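Local coordinates for cytochrome P450 CYP260B1 (Sorangium cellulosum, PDB 5HIW), which belongs to the cytochrome P450 superfamily of haem-thiolate proteins and holds protoporphyrin IX containing iron in a pocket inside its mostly helical fold, at residues P3-F8 with R27-Y32; Q183-A188 with A217-V222. One frame throughout, in Å; residues are numbered along the deposited sequence.

The two contacts lie on opposite sides of the chain's centre, with their own centres 43 Å apart and about 27 Å between nearest atoms, so neither touches the other. They follow in series along the chain: contact 1 (3-8 with 27-32) is complete long before contact 2 (183-188 with 217-222) begins. One belongs to the sheet region near the N-terminus, the other joins two helices of the helix-rich part. The haem lies nearer to contact 2, where the side chain of V222 is about 10 Å from it, against about 13 Å for the side chain of F8 in contact 1. Each combines apolar packing with a polar link: a lysine-histidine hydrogen bond in contact 1, a salt bridge in contact 2.

Contact 1 of 2, residues P3-F8 with R27-Y32; sequences PRKNLF and REHSVY
Strand 4-5 runs parallel to strand 31-34, P3 CA lying 5.1 Å from Y32 CA, while helix 17-28 ends just ahead of H29 and completes a beta-alpha-beta unit. Backbone hydrogen bonds of P3 and K5 to F33, and of K5 to E35, hold this outermost strand of the sheet in place. Y32 supplies much of the interface. With CG set between its backbone N and carbonyl carbon (chi1 84°), its side chain extends along 3-8, the ring passing the aliphatic part of K5 to reach L7 and the hydroxyl reaching F8. K5 crosses the tyrosine side chain at about a right angle, CB standing 3.8 Å from Y32 CD2. L7 brings its CD1 branch obliquely to the far end of the ring, 3.5 Å from Y32 CZ, and its side chain also packs on H21, L22 and A25 of helix 17-28. The tyrosine OH meets the edge of the F8 ring in plane, 3.3 Å from F8 CE1; its hydrogen-bond partner is the D34 carboxylate, whose OD2 also bonds the backbone N of L7. Beyond CG, K5 is fully extended, which carries its ammonium to the end of helix 17-28. There NZ donates to H29 ND1 at 3.2 Å, from a position close to the imidazole plane (13° out of it). A water takes a second bond from K5 NZ at 2.9 Å and passes one on to the backbone O of H29. P3 lies over one face of the same imidazole in a CH-pi contact, its CG 3.9 Å from the ring centroid. Accepting a hydrogen bond from the lysine at ND1 implies a lone pair on that nitrogen, so H29 is probably neutral here, and the nearby ammonium would tend to disfavour its protonation.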
# COMPACT_ATOMS: atom_id res chain seq x y z
N PRO A 3 -15.95 -24.81 -4.27
CA PRO A 3 -16.96 -24.38 -3.37
C PRO A 3 -17.09 -22.86 -3.45
O PRO A 3 -16.08 -22.17 -3.75
CB PRO A 3 -16.44 -24.82 -2.04
CG PRO A 3 -14.98 -24.87 -2.19
CD PRO A 3 -14.72 -25.22 -3.60
N ARG A 4 -18.27 -22.32 -3.15
CA ARG A 4 -18.48 -20.87 -3.32
C ARG A 4 -18.96 -20.20 -2.05
O ARG A 4 -19.73 -20.75 -1.30
CB ARG A 4 -19.47 -20.58 -4.43
CG ARG A 4 -19.16 -21.22 -5.76
CD ARG A 4 -20.36 -21.17 -6.67
NE ARG A 4 -20.56 -19.89 -7.31
CZ ARG A 4 -20.03 -19.60 -8.48
NH1 ARG A 4 -19.24 -20.46 -9.10
NH2 ARG A 4 -20.35 -18.49 -9.07
N LYS A 5 -18.47 -18.98 -1.78
CA LYS A 5 -18.80 -18.25 -0.57
C LYS A 5 -18.73 -16.77 -0.87
O LYS A 5 -18.37 -16.41 -1.99
CB LYS A 5 -17.78 -18.58 0.54
CG LYS A 5 -17.49 -20.04 0.75
CD LYS A 5 -16.43 -20.18 1.84
CE LYS A 5 -16.24 -21.65 2.17
NZ LYS A 5 -15.31 -21.92 3.27
N ASN A 6 -19.20 -15.92 0.03
CA ASN A 6 -19.11 -14.45 -0.20
C ASN A 6 -18.48 -13.91 1.09
O ASN A 6 -19.16 -13.71 2.08
CB ASN A 6 -20.50 -13.79 -0.45
CG ASN A 6 -20.36 -12.29 -0.88
OD1 ASN A 6 -19.43 -11.62 -0.49
ND2 ASN A 6 -21.27 -11.80 -1.72
N LEU A 7 -17.15 -13.86 1.13
CA LEU A 7 -16.45 -13.45 2.36
C LEU A 7 -15.99 -11.98 2.35
O LEU A 7 -15.80 -11.38 3.39
CB LEU A 7 -15.26 -14.38 2.53
CG LEU A 7 -15.51 -15.88 2.60
CD1 LEU A 7 -14.20 -16.59 2.80
CD2 LEU A 7 -16.45 -16.24 3.76
N PHE A 8 -15.86 -11.38 1.18
CA PHE A 8 -15.29 -10.04 1.08
C PHE A 8 -16.27 -8.89 1.28
O PHE A 8 -15.87 -7.74 1.39
CB PHE A 8 -14.47 -9.92 -0.21
CG PHE A 8 -13.10 -10.58 -0.10
CD1 PHE A 8 -12.95 -11.95 -0.06
CD2 PHE A 8 -11.95 -9.79 0.01
CE1 PHE A 8 -11.72 -12.54 0.05
CE2 PHE A 8 -10.71 -10.38 0.13
CZ PHE A 8 -10.56 -11.73 0.12
N ARG A 27 -9.56 -22.48 7.27
CA ARG A 27 -9.66 -23.80 7.91
C ARG A 27 -10.65 -24.69 7.14
O ARG A 27 -10.34 -25.83 6.86
CB ARG A 27 -10.00 -23.68 9.40
CG ARG A 27 -8.78 -23.23 10.22
CD ARG A 27 -8.87 -23.34 11.74
NE ARG A 27 -10.10 -22.76 12.24
CZ ARG A 27 -10.30 -21.50 12.60
NH1 ARG A 27 -9.31 -20.61 12.54
NH2 ARG A 27 -11.51 -21.13 13.05
N GLU A 28 -11.80 -24.17 6.74
CA GLU A 28 -12.71 -25.01 5.92
C GLU A 28 -12.23 -25.32 4.50
O GLU A 28 -12.31 -26.46 4.10
CB GLU A 28 -14.14 -24.47 5.88
CG GLU A 28 -14.70 -24.13 7.26
CD GLU A 28 -14.81 -25.40 8.08
OE1 GLU A 28 -15.55 -26.31 7.61
OE2 GLU A 28 -14.05 -25.52 9.08
N HIS A 29 -11.87 -24.32 3.69
CA HIS A 29 -11.29 -24.54 2.34
C HIS A 29 -10.24 -23.42 2.09
O HIS A 29 -10.57 -22.26 2.22
CB HIS A 29 -12.33 -24.41 1.19
CG HIS A 29 -13.56 -25.26 1.36
ND1 HIS A 29 -14.61 -24.87 2.15
CD2 HIS A 29 -13.88 -26.47 0.86
CE1 HIS A 29 -15.53 -25.83 2.16
NE2 HIS A 29 -15.11 -26.81 1.37
N SER A 30 -9.09 -23.78 1.58
CA SER A 30 -8.12 -22.80 1.13
C SER A 30 -8.54 -22.03 -0.12
O SER A 30 -8.42 -20.79 -0.16
CB SER A 30 -6.76 -23.48 0.94
OG SER A 30 -5.76 -22.50 0.58
N VAL A 31 -9.01 -22.76 -1.13
CA VAL A 31 -9.38 -22.22 -2.44
C VAL A 31 -10.91 -22.33 -2.65
O VAL A 31 -11.50 -23.40 -2.42
CB VAL A 31 -8.60 -22.97 -3.58
CG1 VAL A 31 -8.86 -22.35 -4.92
CG2 VAL A 31 -7.12 -22.96 -3.30
N TYR A 32 -11.54 -21.24 -3.02
CA TYR A 32 -13.00 -21.13 -3.07
C TYR A 32 -13.29 -20.03 -4.02
O TYR A 32 -12.39 -19.22 -4.33
CB TYR A 32 -13.60 -20.90 -1.69
CG TYR A 32 -13.58 -19.47 -1.29
CD1 TYR A 32 -12.43 -18.91 -0.73
CD2 TYR A 32 -14.64 -18.65 -1.51
CE1 TYR A 32 -12.36 -17.56 -0.40
CE2 TYR A 32 -14.59 -17.32 -1.19
CZ TYR A 32 -13.42 -16.78 -0.61
OH TYR A 32 -13.29 -15.43 -0.38
O HOH W 1 -12.90 -20.76 2.14

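Contact 2 of 2, residues Q183-A188 with A217-V222; sequences QLREIA and ACEGVV
Helices 167-191 and 218-229 meet here with their short segments at 122° between N-to-C directions and a closest axial approach of 9.4 Å; L184 CA and E219 CA are 5.7 Å apart. L184 and V222 reach toward each other tip to tip, L184 CD2 lying 3.7 Å from V222 CG1. One turn further along helix 167-191, the methyl of A188 packs against C218, with CB 4.0 Å from SG. To one side of these apolar pairs, E219 runs its CG beside the backbone of L184 and R185 and then bends at chi2 (90°), which brings OE2 alongside the R185 side chain. This oxygen sits above one face of the guanidinium, toward the rim, and is 3.2 Å from R185 NE. The two planes are 63° apart and no N-H points at the oxygen, making this a salt bridge of charges alone; the stronger partner of this arginine is E181, whose carboxylate forms a salt bridge with R185 NH1. C218 and V222 also pack against L200 of helix 199-209, and C218 against I207, while V221 turns to L86 and F87 of helix 77-90, so that the start of helix 218-229 is wedged among three other helices.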
# COMPACT_ATOMS: atom_id res chain seq x y z
N GLN A 183 3.79 17.27 -17.26
CA GLN A 183 4.42 17.94 -16.15
C GLN A 183 5.79 17.28 -15.82
O GLN A 183 6.76 17.94 -15.47
CB GLN A 183 3.57 17.85 -14.86
CG GLN A 183 2.34 18.69 -14.91
CD GLN A 183 1.54 18.53 -13.65
OE1 GLN A 183 1.91 19.02 -12.59
NE2 GLN A 183 0.35 18.00 -13.81
N LEU A 184 5.78 15.99 -15.84
CA LEU A 184 6.98 15.20 -15.38
C LEU A 184 8.09 15.20 -16.46
O LEU A 184 9.26 15.25 -16.14
CB LEU A 184 6.54 13.80 -15.10
CG LEU A 184 5.82 13.61 -13.77
CD1 LEU A 184 5.30 12.21 -13.80
CD2 LEU A 184 6.71 13.85 -12.57
N ARG A 185 7.69 15.16 -17.74
CA ARG A 185 8.65 15.44 -18.84
C ARG A 185 9.31 16.75 -18.69
O ARG A 185 10.50 16.85 -18.85
CB ARG A 185 7.96 15.47 -20.19
CG ARG A 185 8.18 14.23 -20.96
CD ARG A 185 7.37 14.20 -22.23
NE ARG A 185 7.46 12.84 -22.74
CZ ARG A 185 6.47 11.96 -22.77
NH1 ARG A 185 5.24 12.31 -22.38
NH2 ARG A 185 6.70 10.75 -23.25
N GLU A 186 8.54 17.78 -18.44
CA GLU A 186 9.11 19.11 -18.32
C GLU A 186 10.12 19.17 -17.20
O GLU A 186 11.19 19.76 -17.33
CB GLU A 186 8.01 20.10 -18.08
CG GLU A 186 8.50 21.46 -17.66
CD GLU A 186 7.34 22.42 -17.59
OE1 GLU A 186 6.23 21.93 -17.31
OE2 GLU A 186 7.52 23.62 -17.85
N ILE A 187 9.76 18.57 -16.05
CA ILE A 187 10.66 18.50 -14.93
C ILE A 187 11.90 17.64 -15.29
O ILE A 187 13.02 18.01 -14.98
CB ILE A 187 9.92 17.93 -13.68
CG1 ILE A 187 8.86 18.91 -13.22
CG2 ILE A 187 10.90 17.74 -12.52
CD1 ILE A 187 7.71 18.24 -12.46
N ALA A 188 11.68 16.47 -15.87
CA ALA A 188 12.80 15.57 -16.22
C ALA A 188 13.81 16.19 -17.25
O ALA A 188 15.07 16.00 -17.17
CB ALA A 188 12.29 14.29 -16.75
N ALA A 217 11.95 5.65 -19.67
CA ALA A 217 11.77 7.04 -19.46
C ALA A 217 11.75 7.32 -17.93
O ALA A 217 11.13 6.59 -17.12
CB ALA A 217 10.43 7.47 -20.07
N CYS A 218 12.36 8.41 -17.57
CA CYS A 218 12.25 8.91 -16.24
C CYS A 218 10.80 9.05 -15.80
O CYS A 218 10.46 8.65 -14.68
CB CYS A 218 12.94 10.24 -16.15
SG CYS A 218 12.98 11.04 -14.56
N GLU A 219 9.95 9.61 -16.67
CA GLU A 219 8.53 9.79 -16.33
C GLU A 219 7.89 8.50 -16.00
O GLU A 219 7.00 8.45 -15.15
CB GLU A 219 7.71 10.38 -17.50
CG GLU A 219 8.32 11.58 -18.18
CD GLU A 219 9.22 11.16 -19.32
OE1 GLU A 219 10.41 10.94 -19.03
OE2 GLU A 219 8.71 10.95 -20.48
N GLY A 220 8.28 7.47 -16.73
CA GLY A 220 7.79 6.13 -16.56
C GLY A 220 8.05 5.60 -15.16
O GLY A 220 7.15 4.99 -14.52
N VAL A 221 9.30 5.74 -14.73
CA VAL A 221 9.69 5.26 -13.40
C VAL A 221 8.87 6.03 -12.34
O VAL A 221 8.30 5.45 -11.41
CB VAL A 221 11.24 5.40 -13.17
CG1 VAL A 221 11.58 5.12 -11.71
CG2 VAL A 221 11.97 4.47 -14.11
N VAL A 222 8.86 7.33 -12.46
CA VAL A 222 8.15 8.20 -11.50
C VAL A 222 6.68 7.79 -11.44
O VAL A 222 6.16 7.62 -10.35
CB VAL A 222 8.29 9.70 -11.81
CG1 VAL A 222 7.39 10.60 -10.93
CG2 VAL A 222 9.73 10.16 -11.69